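Local atomic coordinates of endoglucanase, family GH5 (Zobellia galactanivorans, PDB entry 6GL2), a protein that hydrolyses hemicellulose, probably by cutting beta-glucosidic bonds of polysaccharides such as mixed-linked glucan. Residues Leu150-His155 / Met273-Ser278; Thr250-Glu255 / Ala291-Arg296; Asp257-Lys262 / Arg301-Ile306; Glu285-His290 / Phe316-Arg321. All blocks are in the same frame, centred on the assembly; numbering follows the deposited sequence. Where two conformers were deposited one is given.

Contact 1 (Leu150-His155 / Met273-Ser278)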
loop_
_atom_site.group_PDB
_atom_site.type_symbol
_atom_site.label_atom_id
_atom_site.label_comp_id
_atom_site.label_asym_id
_atom_site.label_seq_id
_atom_site.Cartn_x
_atom_site.Cartn_y
_atom_site.Cartn_z
ATOM N N LEU A 150 1.666 -2.084 7.905
ATOM C CA LEU A 150 2.402 -3.213 7.343
ATOM C C LEU A 150 1.939 -3.501 5.940
ATOM O O LEU A 150 0.724 -3.514 5.735
ATOM C CB LEU A 150 2.151 -4.503 8.164
ATOM C CG LEU A 150 2.537 -4.526 9.622
ATOM C CD1 LEU A 150 1.904 -5.695 10.343
ATOM C CD2 LEU A 150 4.003 -4.499 9.776
ATOM N N ASN A 151 2.742 -3.936 5.040
ATOM C CA ASN A 151 2.400 -4.057 3.639
ATOM C C ASN A 151 1.575 -5.310 3.387
ATOM O O ASN A 151 0.355 -5.283 3.187
ATOM C CB ASN A 151 3.698 -4.008 2.848
ATOM C CG ASN A 151 3.497 -4.332 1.386
ATOM O OD1 ASN A 151 2.500 -3.886 0.807
ATOM N ND2 ASN A 151 4.335 -5.171 0.848
ATOM N N GLU A 152 2.241 -6.444 3.368
ATOM C CA GLU A 152 1.671 -7.795 3.058
ATOM C C GLU A 152 2.135 -8.751 4.142
ATOM O O GLU A 152 2.858 -9.710 3.824
ATOM C CB GLU A 152 1.974 -8.252 1.682
ATOM C CG GLU A 152 1.396 -7.394 0.579
ATOM C CD GLU A 152 1.581 -7.878 -0.758
ATOM O OE1 GLU A 152 2.502 -8.765 -0.978
ATOM O OE2 GLU A 152 0.876 -7.400 -1.712
ATOM N N PRO A 153 1.850 -8.472 5.406
ATOM C CA PRO A 153 2.456 -9.264 6.514
ATOM C C PRO A 153 1.975 -10.742 6.428
ATOM O O PRO A 153 0.830 -11.005 6.287
ATOM C CB PRO A 153 1.934 -8.575 7.749
ATOM C CG PRO A 153 0.622 -7.976 7.322
ATOM C CD PRO A 153 0.889 -7.480 5.924
ATOM N N ARG A 154 2.925 -11.638 6.414
ATOM C CA ARG A 154 2.648 -13.053 6.063
ATOM C C ARG A 154 3.827 -13.875 6.417
ATOM O O ARG A 154 4.904 -13.375 6.670
ATOM C CB ARG A 154 2.328 -13.209 4.551
ATOM C CG ARG A 154 3.571 -12.954 3.692
ATOM C CD ARG A 154 3.149 -12.732 2.252
ATOM N NE ARG A 154 4.326 -12.629 1.412
ATOM C CZ ARG A 154 5.090 -11.583 1.247
ATOM N NH1 ARG A 154 4.812 -10.450 1.874
ATOM N NH2 ARG A 154 6.122 -11.655 0.415
ATOM N N HIS A 155 3.651 -15.217 6.360
ATOM C CA HIS A 155 4.758 -16.127 6.574
ATOM C C HIS A 155 5.283 -16.654 5.247
ATOM O O HIS A 155 4.648 -17.506 4.626
ATOM C CB HIS A 155 4.305 -17.271 7.515
ATOM C CG HIS A 155 5.465 -18.070 8.016
ATOM N ND1 HIS A 155 5.327 -18.939 9.063
ATOM C CD2 HIS A 155 6.769 -18.027 7.732
ATOM C CE1 HIS A 155 6.531 -19.468 9.320
ATOM N NE2 HIS A 155 7.413 -18.906 8.524
ATOM N N MET A 273 -7.321 0.085 -2.121
ATOM C CA MET A 273 -6.698 -0.967 -2.891
ATOM C C MET A 273 -5.281 -0.516 -3.206
ATOM O O MET A 273 -5.001 0.090 -4.203
ATOM C CB MET A 273 -7.428 -1.235 -4.194
ATOM C CG MET A 273 -6.951 -2.476 -4.886
ATOM S SD MET A 273 -7.413 -4.007 -4.114
ATOM C CE MET A 273 -9.132 -4.124 -4.534
ATOM N N GLY A 274 -4.406 -0.761 -2.234
ATOM C CA GLY A 274 -3.101 -0.074 -2.201
ATOM C C GLY A 274 -2.134 -0.641 -3.224
ATOM O O GLY A 274 -1.153 0.065 -3.572
ATOM N N GLU A 275 -2.430 -1.791 -3.815
ATOM C CA GLU A 275 -1.775 -2.276 -4.989
ATOM C C GLU A 275 -2.742 -3.065 -5.831
ATOM O O GLU A 275 -3.574 -3.838 -5.308
ATOM C CB GLU A 275 -0.601 -3.260 -4.706
ATOM C CG GLU A 275 0.485 -2.640 -3.843
ATOM C CD GLU A 275 1.590 -3.625 -3.504
ATOM O OE1 GLU A 275 1.702 -4.708 -4.097
ATOM O OE2 GLU A 275 2.427 -3.260 -2.596
ATOM N N TRP A 276 -2.573 -2.938 -7.144
ATOM C CA TRP A 276 -3.194 -3.755 -8.194
ATOM C C TRP A 276 -2.486 -3.394 -9.472
ATOM O O TRP A 276 -1.624 -2.493 -9.483
ATOM C CB TRP A 276 -4.707 -3.465 -8.314
ATOM C CG TRP A 276 -4.978 -2.108 -8.806
ATOM C CD1 TRP A 276 -4.897 -0.915 -8.093
ATOM C CD2 TRP A 276 -5.300 -1.724 -10.143
ATOM N NE1 TRP A 276 -5.159 0.143 -8.911
ATOM C CE2 TRP A 276 -5.430 -0.290 -10.163
ATOM C CE3 TRP A 276 -5.625 -2.424 -11.276
ATOM C CZ2 TRP A 276 -5.824 0.407 -11.322
ATOM C CZ3 TRP A 276 -5.975 -1.744 -12.456
ATOM C CH2 TRP A 276 -6.127 -0.343 -12.455
ATOM N N GLY A 277 -2.816 -4.084 -10.566
ATOM C CA GLY A 277 -2.324 -3.811 -11.880
ATOM C C GLY A 277 -1.970 -5.058 -12.620
ATOM O O GLY A 277 -2.319 -6.152 -12.147
ATOM N N SER A 278 -1.421 -4.889 -13.816
ATOM C CA SER A 278 -1.060 -6.065 -14.623
ATOM C C SER A 278 0.323 -5.934 -15.130
ATOM O O SER A 278 0.744 -4.846 -15.491
ATOM C CB SER A 278 -2.072 -6.253 -15.801
ATOM O OG SER A 278 -2.075 -5.098 -16.606
HETATM O O HOH W 1 3.809 -5.532 -1.985
#

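Contact 2 (Thr250-Glu255 / Ala291-Arg296)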
loop_
_atom_site.group_PDB
_atom_site.type_symbol
_atom_site.label_atom_id
_atom_site.label_comp_id
_atom_site.label_asym_id
_atom_site.label_seq_id
_atom_site.Cartn_x
_atom_site.Cartn_y
_atom_site.Cartn_z
ATOM N N THR A 250 -17.557 -9.992 -14.943
ATOM C CA THR A 250 -18.284 -10.577 -13.824
ATOM C C THR A 250 -17.397 -11.105 -12.655
ATOM O O THR A 250 -17.727 -10.831 -11.489
ATOM C CB THR A 250 -19.239 -11.722 -14.357
ATOM O OG1 THR A 250 -20.153 -11.156 -15.312
ATOM C CG2 THR A 250 -19.985 -12.398 -13.234
ATOM N N ALA A 251 -16.332 -11.826 -12.962
ATOM C CA ALA A 251 -15.443 -12.323 -11.955
ATOM C C ALA A 251 -14.749 -11.179 -11.197
ATOM O O ALA A 251 -14.655 -11.235 -9.979
ATOM C CB ALA A 251 -14.445 -13.267 -12.511
ATOM N N LEU A 252 -14.369 -10.129 -11.900
ATOM C CA LEU A 252 -13.722 -8.990 -11.213
ATOM C C LEU A 252 -14.688 -8.186 -10.363
ATOM O O LEU A 252 -14.417 -7.815 -9.238
ATOM C CB LEU A 252 -13.021 -8.137 -12.267
ATOM C CG LEU A 252 -12.293 -6.906 -11.775
ATOM C CD1 LEU A 252 -11.383 -7.102 -10.560
ATOM C CD2 LEU A 252 -11.576 -6.263 -12.909
ATOM N N LEU A 253 -15.926 -8.046 -10.831
ATOM C CA LEU A 253 -16.904 -7.346 -10.071
ATOM C C LEU A 253 -17.262 -8.208 -8.822
ATOM O O LEU A 253 -17.543 -7.655 -7.747
ATOM C CB LEU A 253 -18.179 -7.039 -10.865
ATOM C CG LEU A 253 -18.035 -6.058 -11.991
ATOM C CD1 LEU A 253 -19.434 -5.758 -12.534
ATOM C CD2 LEU A 253 -17.383 -4.757 -11.453
ATOM N N ALA A 254 -17.244 -9.546 -8.929
ATOM C CA ALA A 254 -17.556 -10.382 -7.788
ATOM C C ALA A 254 -16.483 -10.216 -6.721
ATOM O O ALA A 254 -16.744 -10.194 -5.544
ATOM C CB ALA A 254 -17.649 -11.858 -8.176
ATOM N N GLU A 255 -15.208 -10.154 -7.139
ATOM C CA GLU A 255 -14.072 -9.871 -6.221
ATOM C C GLU A 255 -14.277 -8.561 -5.489
ATOM O O GLU A 255 -14.177 -8.481 -4.258
ATOM C CB GLU A 255 -12.767 -9.913 -7.056
ATOM C CG GLU A 255 -11.506 -9.381 -6.384
ATOM C CD GLU A 255 -10.983 -10.275 -5.322
ATOM O OE1 GLU A 255 -9.967 -9.866 -4.650
ATOM O OE2 GLU A 255 -11.543 -11.405 -5.015
ATOM N N ALA A 291 -7.362 -2.136 -17.046
ATOM C CA ALA A 291 -7.127 -0.975 -16.190
ATOM C C ALA A 291 -8.342 -0.099 -16.114
ATOM O O ALA A 291 -8.745 0.387 -15.033
ATOM C CB ALA A 291 -5.829 -0.247 -16.616
ATOM N N GLU A 292 -8.897 0.184 -17.299
ATOM C CA GLU A 292 -10.097 1.031 -17.375
ATOM C C GLU A 292 -11.240 0.472 -16.504
ATOM O O GLU A 292 -11.890 1.175 -15.759
ATOM C CB GLU A 292 -10.575 1.065 -18.868
ATOM C CG GLU A 292 -9.817 2.001 -19.832
ATOM C CD GLU A 292 -10.142 1.835 -21.294
ATOM O OE1 GLU A 292 -10.814 0.826 -21.641
ATOM O OE2 GLU A 292 -9.673 2.693 -22.117
ATOM N N PHE A 293 -11.461 -0.838 -16.670
ATOM C CA PHE A 293 -12.613 -1.512 -16.018
ATOM C C PHE A 293 -12.424 -1.623 -14.487
ATOM O O PHE A 293 -13.257 -1.337 -13.680
ATOM C CB PHE A 293 -12.806 -2.898 -16.586
ATOM C CG PHE A 293 -14.090 -3.559 -16.130
ATOM C CD1 PHE A 293 -15.331 -3.376 -16.803
ATOM C CD2 PHE A 293 -14.114 -4.309 -14.966
ATOM C CE1 PHE A 293 -16.482 -3.999 -16.351
ATOM C CE2 PHE A 293 -15.316 -4.930 -14.503
ATOM C CZ PHE A 293 -16.488 -4.757 -15.195
ATOM N N TYR A 294 -11.179 -1.997 -14.153
ATOM C CA TYR A 294 -10.843 -2.161 -12.716
ATOM C C TYR A 294 -11.032 -0.841 -11.971
ATOM O O TYR A 294 -11.585 -0.746 -10.902
ATOM C CB TYR A 294 -9.415 -2.799 -12.657
ATOM C CG TYR A 294 -8.989 -3.301 -11.265
ATOM C CD1 TYR A 294 -8.822 -2.406 -10.228
ATOM C CD2 TYR A 294 -8.696 -4.624 -11.031
ATOM C CE1 TYR A 294 -8.439 -2.811 -8.972
ATOM C CE2 TYR A 294 -8.318 -5.050 -9.768
ATOM C CZ TYR A 294 -8.125 -4.114 -8.719
ATOM O OH TYR A 294 -7.758 -4.530 -7.462
ATOM N N ALA A 295 -10.364 0.210 -12.537
ATOM C CA ALA A 295 -10.343 1.495 -11.880
ATOM C C ALA A 295 -11.808 2.044 -11.751
ATOM O O ALA A 295 -12.202 2.565 -10.703
ATOM C CB ALA A 295 -9.441 2.492 -12.607
ATOM N N ARG A 296 -12.590 1.914 -12.816
ATOM C CA ARG A 296 -14.009 2.352 -12.833
ATOM C C ARG A 296 -14.762 1.577 -11.730
ATOM O O ARG A 296 -15.517 2.150 -10.992
ATOM C CB ARG A 296 -14.631 2.155 -14.220
ATOM C CG ARG A 296 -16.169 2.230 -14.316
ATOM C CD ARG A 296 -16.699 1.905 -15.738
ATOM N NE ARG A 296 -18.131 2.233 -15.831
ATOM C CZ ARG A 296 -18.625 3.375 -16.323
ATOM N NH1 ARG A 296 -17.857 4.235 -16.946
ATOM N NH2 ARG A 296 -19.936 3.580 -16.285
#

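Contact 3 (Asp257-Lys262 / Arg301-Ile306)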
loop_
_atom_site.group_PDB
_atom_site.type_symbol
_atom_site.label_atom_id
_atom_site.label_comp_id
_atom_site.label_asym_id
_atom_site.label_seq_id
_atom_site.Cartn_x
_atom_site.Cartn_y
_atom_site.Cartn_z
ATOM N N ASP A 257 -16.971 -6.835 -5.148
ATOM C CA ASP A 257 -18.226 -6.873 -4.339
ATOM C C ASP A 257 -18.049 -7.629 -3.001
ATOM O O ASP A 257 -18.594 -7.250 -2.015
ATOM C CB ASP A 257 -19.416 -7.473 -5.142
ATOM C CG ASP A 257 -19.844 -6.628 -6.265
ATOM O OD1 ASP A 257 -19.647 -5.409 -6.319
ATOM O OD2 ASP A 257 -20.674 -7.157 -7.090
ATOM N N LYS A 258 -17.184 -8.660 -3.001
ATOM C CA LYS A 258 -16.784 -9.343 -1.789
ATOM C C LYS A 258 -16.134 -8.383 -0.769
ATOM O O LYS A 258 -16.417 -8.320 0.405
ATOM C CB LYS A 258 -15.865 -10.517 -2.115
ATOM C CG LYS A 258 -15.132 -11.231 -1.054
ATOM C CD LYS A 258 -14.269 -12.355 -1.690
ATOM C CE LYS A 258 -12.814 -11.962 -2.150
ATOM N NZ LYS A 258 -11.735 -12.937 -2.683
ATOM N N ILE A 259 -15.196 -7.586 -1.304
ATOM C CA ILE A 259 -14.464 -6.588 -0.502
ATOM C C ILE A 259 -15.445 -5.511 0.003
ATOM O O ILE A 259 -15.480 -5.136 1.169
ATOM C CB ILE A 259 -13.361 -5.970 -1.376
ATOM C CG1 ILE A 259 -12.343 -7.043 -1.786
ATOM C CG2 ILE A 259 -12.783 -4.694 -0.729
ATOM C CD1 ILE A 259 -11.402 -6.561 -2.873
ATOM N N ARG A 260 -16.269 -4.973 -0.910
ATOM C CA ARG A 260 -17.284 -3.993 -0.531
ATOM C C ARG A 260 -18.252 -4.518 0.531
ATOM O O ARG A 260 -18.523 -3.920 1.556
ATOM C CB ARG A 260 -18.114 -3.516 -1.752
ATOM C CG ARG A 260 -19.349 -2.694 -1.430
ATOM C CD ARG A 260 -20.364 -2.707 -2.576
ATOM N NE ARG A 260 -20.948 -4.062 -2.874
ATOM C CZ ARG A 260 -21.609 -4.357 -3.993
ATOM N NH1 ARG A 260 -21.748 -3.424 -4.952
ATOM N NH2 ARG A 260 -22.085 -5.577 -4.193
ATOM N N ASP A 261 -18.760 -5.712 0.228
ATOM C CA ASP A 261 -19.777 -6.297 1.148
ATOM C C ASP A 261 -19.286 -6.505 2.570
ATOM O O ASP A 261 -19.987 -6.256 3.564
ATOM C CB ASP A 261 -20.382 -7.560 0.551
ATOM C CG ASP A 261 -21.218 -7.291 -0.709
ATOM O OD1 ASP A 261 -21.564 -6.141 -1.005
ATOM O OD2 ASP A 261 -21.508 -8.324 -1.408
ATOM N N LYS A 262 -18.023 -6.952 2.692
ATOM C CA LYS A 262 -17.434 -7.240 4.007
ATOM C C LYS A 262 -17.080 -5.920 4.678
ATOM O O LYS A 262 -17.497 -5.626 5.760
ATOM C CB LYS A 262 -16.199 -8.133 3.927
ATOM C CG LYS A 262 -15.523 -8.374 5.261
ATOM C CD LYS A 262 -16.484 -9.248 6.082
ATOM C CE LYS A 262 -15.956 -9.867 7.365
ATOM N NZ LYS A 262 -17.061 -10.752 7.894
ATOM N N ARG A 301 -17.502 1.956 -6.342
ATOM C CA ARG A 301 -17.608 1.439 -5.020
ATOM C C ARG A 301 -16.995 2.332 -3.937
ATOM O O ARG A 301 -17.105 1.990 -2.761
ATOM C CB ARG A 301 -17.052 0.039 -4.975
ATOM C CG ARG A 301 -17.924 -0.953 -5.750
ATOM C CD ARG A 301 -17.188 -2.223 -6.144
ATOM N NE ARG A 301 -18.091 -3.106 -6.875
ATOM C CZ ARG A 301 -18.536 -2.855 -8.059
ATOM N NH1 ARG A 301 -18.072 -1.882 -8.818
ATOM N NH2 ARG A 301 -19.500 -3.670 -8.557
ATOM N N GLY A 302 -16.321 3.427 -4.302
ATOM C CA GLY A 302 -15.729 4.303 -3.309
ATOM C C GLY A 302 -14.385 3.782 -2.785
ATOM O O GLY A 302 -13.966 4.219 -1.718
ATOM N N ILE A 303 -13.839 2.835 -3.479
ATOM C CA ILE A 303 -12.516 2.224 -3.145
ATOM C C ILE A 303 -11.461 3.014 -3.914
ATOM O O ILE A 303 -11.575 3.232 -5.085
ATOM C CB ILE A 303 -12.447 0.774 -3.586
ATOM C CG1 ILE A 303 -13.526 -0.083 -2.860
ATOM C CG2 ILE A 303 -11.023 0.131 -3.473
ATOM C CD1 ILE A 303 -13.738 -1.501 -3.359
ATOM N N CYS A 304 -10.390 3.429 -3.205
ATOM C CA CYS A 304 -9.279 4.162 -3.873
ATOM C C CYS A 304 -8.316 3.157 -4.535
ATOM O O CYS A 304 -7.753 2.303 -3.827
ATOM C CB CYS A 304 -8.454 4.894 -2.830
ATOM S SG CYS A 304 -6.917 5.601 -3.436
ATOM N N PRO A 305 -8.179 3.173 -5.859
ATOM C CA PRO A 305 -7.258 2.265 -6.536
ATOM C C PRO A 305 -5.852 2.880 -6.638
ATOM O O PRO A 305 -5.703 4.000 -7.190
ATOM C CB PRO A 305 -7.901 2.173 -7.978
ATOM C CG PRO A 305 -8.600 3.498 -8.143
ATOM C CD PRO A 305 -8.876 4.072 -6.794
ATOM N N ILE A 306 -4.826 2.094 -6.351
ATOM C CA ILE A 306 -3.405 2.540 -6.398
ATOM C C ILE A 306 -2.627 1.551 -7.235
ATOM O O ILE A 306 -2.299 0.468 -6.779
ATOM C CB ILE A 306 -2.833 2.769 -4.990
ATOM C CG1 ILE A 306 -3.732 3.600 -4.087
ATOM C CG2 ILE A 306 -1.450 3.367 -5.164
ATOM C CD1 ILE A 306 -3.127 3.998 -2.762
#

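Contact 4 (Glu285-His290 / Phe316-Arg321)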
loop_
_atom_site.group_PDB
_atom_site.type_symbol
_atom_site.label_atom_id
_atom_site.label_comp_id
_atom_site.label_asym_id
_atom_site.label_seq_id
_atom_site.Cartn_x
_atom_site.Cartn_y
_atom_site.Cartn_z
ATOM N N GLU A 285 -3.608 -3.778 -25.528
ATOM C CA GLU A 285 -5.012 -3.450 -25.575
ATOM C C GLU A 285 -5.812 -4.057 -24.393
ATOM O O GLU A 285 -6.670 -3.434 -23.863
ATOM C CB GLU A 285 -5.635 -3.873 -26.915
ATOM C CG GLU A 285 -5.188 -3.009 -28.094
ATOM C CD GLU A 285 -4.059 -3.644 -28.860
ATOM N N ASP A 286 -5.452 -5.263 -24.072
ATOM C CA ASP A 286 -6.159 -5.926 -22.976
ATOM C C ASP A 286 -5.708 -5.351 -21.624
ATOM O O ASP A 286 -6.545 -5.224 -20.718
ATOM C CB ASP A 286 -6.103 -7.468 -23.042
ATOM C CG ASP A 286 -6.976 -8.105 -24.189
ATOM O OD1 ASP A 286 -7.612 -7.418 -25.020
ATOM O OD2 ASP A 286 -6.919 -9.356 -24.216
ATOM N N ARG A 287 -4.435 -4.980 -21.440
ATOM C CA ARG A 287 -4.009 -4.294 -20.227
ATOM C C ARG A 287 -4.791 -3.020 -20.026
ATOM O O ARG A 287 -5.187 -2.650 -18.956
ATOM C CB ARG A 287 -2.531 -3.967 -20.182
ATOM C CG ARG A 287 -1.621 -5.097 -19.969
ATOM C CD ARG A 287 -0.226 -4.517 -19.870
ATOM N NE ARG A 287 0.260 -3.937 -18.627
ATOM C CZ ARG A 287 1.353 -3.186 -18.474
ATOM N NH1 ARG A 287 1.876 -2.571 -19.483
ATOM N NH2 ARG A 287 1.949 -3.043 -17.279
ATOM N N LEU A 288 -4.979 -2.255 -21.119
ATOM C CA LEU A 288 -5.706 -1.049 -21.065
ATOM C C LEU A 288 -7.190 -1.271 -20.708
ATOM O O LEU A 288 -7.768 -0.543 -19.850
ATOM C CB LEU A 288 -5.673 -0.288 -22.430
ATOM C CG LEU A 288 -6.378 1.040 -22.483
ATOM C CD1 LEU A 288 -5.975 2.044 -21.388
ATOM C CD2 LEU A 288 -6.241 1.647 -23.905
ATOM N N ALA A 289 -7.830 -2.236 -21.369
ATOM C CA ALA A 289 -9.220 -2.589 -21.059
ATOM C C ALA A 289 -9.392 -2.996 -19.597
ATOM O O ALA A 289 -10.301 -2.568 -18.940
ATOM C CB ALA A 289 -9.729 -3.729 -21.943
ATOM N N HIS A 290 -8.486 -3.802 -19.104
ATOM C CA HIS A 290 -8.516 -4.264 -17.717
ATOM C C HIS A 290 -8.330 -3.050 -16.768
ATOM O O HIS A 290 -9.069 -2.898 -15.784
ATOM C CB HIS A 290 -7.389 -5.270 -17.506
ATOM C CG HIS A 290 -7.247 -5.654 -16.079
ATOM N ND1 HIS A 290 -6.360 -5.001 -15.233
ATOM C CD2 HIS A 290 -7.832 -6.668 -15.334
ATOM C CE1 HIS A 290 -6.399 -5.609 -14.075
ATOM N NE2 HIS A 290 -7.390 -6.550 -14.075
ATOM N N PHE A 316 5.620 -3.704 -14.520
ATOM C CA PHE A 316 4.544 -2.869 -14.088
ATOM C C PHE A 316 4.737 -1.375 -14.328
ATOM O O PHE A 316 3.872 -0.546 -13.989
ATOM C CB PHE A 316 4.312 -3.107 -12.570
ATOM C CG PHE A 316 3.674 -4.445 -12.247
ATOM C CD1 PHE A 316 2.347 -4.565 -12.266
ATOM C CD2 PHE A 316 4.458 -5.542 -11.997
ATOM C CE1 PHE A 316 1.724 -5.794 -11.950
ATOM C CE2 PHE A 316 3.854 -6.769 -11.754
ATOM C CZ PHE A 316 2.489 -6.861 -11.748
ATOM N N GLY A 317 5.891 -1.018 -14.891
ATOM C CA GLY A 317 6.214 0.371 -15.052
ATOM C C GLY A 317 5.417 1.017 -16.200
ATOM O O GLY A 317 5.482 0.560 -17.380
ATOM N N ILE A 318 4.643 2.009 -15.872
ATOM C CA ILE A 318 3.919 2.822 -16.837
ATOM C C ILE A 318 4.460 4.234 -17.002
ATOM O O ILE A 318 4.248 4.864 -18.049
ATOM C CB ILE A 318 2.387 2.835 -16.595
ATOM C CG1 ILE A 318 2.042 3.472 -15.261
ATOM C CG2 ILE A 318 1.868 1.391 -16.588
ATOM C CD1 ILE A 318 0.548 3.659 -15.078
ATOM N N PHE A 319 5.297 4.658 -16.046
ATOM C CA PHE A 319 6.030 5.953 -16.099
ATOM C C PHE A 319 7.513 5.666 -16.258
ATOM O O PHE A 319 8.033 4.784 -15.596
ATOM C CB PHE A 319 5.782 6.696 -14.812
ATOM C CG PHE A 319 6.510 8.025 -14.704
ATOM C CD1 PHE A 319 6.288 9.046 -15.634
ATOM C CD2 PHE A 319 7.458 8.244 -13.761
ATOM C CE1 PHE A 319 6.962 10.246 -15.528
ATOM C CE2 PHE A 319 8.134 9.469 -13.684
ATOM C CZ PHE A 319 7.905 10.471 -14.564
ATOM N N ASN A 320 8.196 6.414 -17.159
ATOM C CA ASN A 320 9.590 6.279 -17.335
ATOM C C ASN A 320 10.338 7.307 -16.458
ATOM O O ASN A 320 10.349 8.508 -16.728
ATOM C CB ASN A 320 9.988 6.494 -18.801
ATOM C CG ASN A 320 11.405 6.173 -19.038
ATOM O OD1 ASN A 320 12.303 6.456 -18.281
ATOM N ND2 ASN A 320 11.685 5.661 -20.298
ATOM N N ARG A 321 10.879 6.847 -15.349
ATOM C CA ARG A 321 11.577 7.728 -14.388
ATOM C C ARG A 321 12.856 8.327 -14.948
ATOM O O ARG A 321 13.238 9.407 -14.419
ATOM C CB ARG A 321 11.867 6.938 -13.080
ATOM C CG ARG A 321 10.621 6.421 -12.437
ATOM C CD ARG A 321 10.895 5.633 -11.195
ATOM N NE ARG A 321 9.726 4.846 -10.838
ATOM C CZ ARG A 321 9.666 3.976 -9.806
ATOM N NH1 ARG A 321 10.623 3.911 -8.890
ATOM N NH2 ARG A 321 8.618 3.191 -9.707
HETATM O O HOH W 2 4.505 -1.862 -18.258
#

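Contact 1 (Leu150-His155 / Met273-Ser278)
Glu275 reaches from the seventh strand of the (beta/alpha)8 barrel toward Asn151 and Glu152, which follow the fourth strand. In retaining GH5 enzymes, strands four and seven carry the catalytic acid/base and nucleophile, so Glu152 and Glu275 probably fill those roles, Glu152 lying in the family's Asn-Glu-Pro sequence. The chain of Glu275 is extended beyond CG (chi2 177°), which carries the carboxylate across to the other segment; CB and CG touch nothing of 150-155. Its OE1 lies 3.7 Å from Glu152 OE2, the two carboxylate planes being 36° apart; Tyr229 bonds this OE1, and His227 bonds Glu152 OE2. The other oxygen, OE2, stands 3.5 Å from Asn151 OD1. Both are acceptors and share no bond; Arg63 partners both, its NH1 in a salt bridge with Glu275 OE2 and its NH2 hydrogen-bonded to Asn151 OD1. A water completes the link: it accepts from Asn151 ND2 at 2.9 Å and donates to Glu275 OE2 at 2.7 Å.

Contact 2 (Thr250-Glu255 / Ala291-Arg296)
Leu252 and Leu253 of helix 246-266 meet Phe293 and Tyr294 of helix 284-301, two neighbouring outer helices of the (beta/alpha)8 barrel. The short axes run 29° from parallel and come within 10.7 Å of each other, wide enough for large side chains to fill the interval. Leu252 is the first residue of the segment to touch the other helix; its side chain is about 6 Å from that of Asp248, a magnesium-binding residue of this protein, though no magnesium is bound to this chain here. With CG of Leu252 opposite the backbone N (chi1 180°), its CD1 lies against Tyr294, 3.7 Å from Tyr294 CD2, while its CD2 touches both rings, reaching the edge of Phe293 at 3.8 Å from Phe293 CD2. One residue on, Leu253 crosses Phe293 at about a right angle and sets its CD2 3.7 Å from Phe293 CE2, with CG 3.8 Å from Phe293 CZ. Cutting Leu253 back to an alanine is likely to strip CE2 and CZ of Phe293 of their contacts with this segment and let the ring shift. Elsewhere, Phe293 meets the ring of Trp243, and Tyr294 ties its hydroxyl to Ser228 O and stacks on Trp276. No hydrogen bond joins the two segments, which implies that they are held by dispersion and the exclusion of water, with shape rather than polar direction setting the fit.

Contact 3 (Asp257-Lys262 / Arg301-Ile306)
A salt bridge between Asp257 and Arg301, backed by a light touch of isoleucines, joins the middle of helix 246-266 to the turn that leads into the eighth barrel strand. Arg301 grips side-on: NE and NH2 both donate to Asp257 OD1, each at 2.8 Å. The N-H...O angles are 149° and 145°. That oxygen lies in the guanidinium plane, at its edge, and the carboxylate is turned 25° from it. A straight chain from CG to NE carries the group across. The same OD1 sits above one face of the Arg260 guanidinium, 3.2 Å from Arg260 NH1, a pairing of charge without a directed N-H; Arg260 NE instead bonds Asp261 OD1 at 2.9 Å. A leucine replacing Arg301 would probably cost Asp257 OD1 both directed donors, leaving chiefly the Arg260 charge to balance it. Deeper in, Ile259 CG2 approaches Ile303 CD1 at 4.2 Å. Gly302, at positive phi, ends the preceding helix in a Schellman motif and turns the chain toward strand 304-307. Ile259 also rests on Val271 and Met273 of the adjacent strand 271-276, while Ile303 meets Ile264 further along helix 246-266.

Contact 4 (Glu285-His290 / Phe316-Arg321)
The backbones of the two segments stay well apart, the nearest alpha carbons, those of Arg287 and Phe316, being 10.6 Å from each other, and it is the long side chain of Arg287 that closes the distance. In the (beta/alpha)8 barrel this joins the first turns of helix 284-301 to the irregular loop between the eighth strand and helix 329-336. Arg287 points at the loop and bends at chi3 (81°), which brings the edge of its guanidinium to the Phe316 backbone, with NH2 4.1 Å from Phe316 CA. The bond from CA to CB of Phe316 points away from the helix. Ile318 does turn inward, but loosely: its CG2 is 4.5 Å from Arg287 NH2, and its side chain, like that of Arg287, also rests on Ile331 of helix 329-336. Asp309 OD2 also accepts from the backbone N-H groups of Ile318 and Phe319. The main polar mate of Arg287 lies outside this pair of segments, in Ser278 O, to which NH2 donates. Arg287 NH2 also donates to a water at 3.0 Å, and that water lies 2.8 Å from Gly317 O.

Going from the N terminus, contact 1 opens after the fourth strand at 150-155, contacts 2 and 3 open in turn on helix 246-266, and contact 1 then closes at 273-278 on the seventh strand. Contact 4 opens at 285-290; contacts 2, 3 and 4 close in that order at 291-296, 301-306 and 316-321. Contact 1 therefore crosses 2 and 3 but precedes 4, while 2, 3 and 4 cross one another and none nests. Contact 1 lies at the C-terminal mouth of the barrel, contacts 2 and 3 fasten its outer helix 246-266, and contact 4 sets helix 284-301 beside the loop after the eighth strand. Strand pairing links contacts 1 and 3 through Met273 with Cys304 and Ile306.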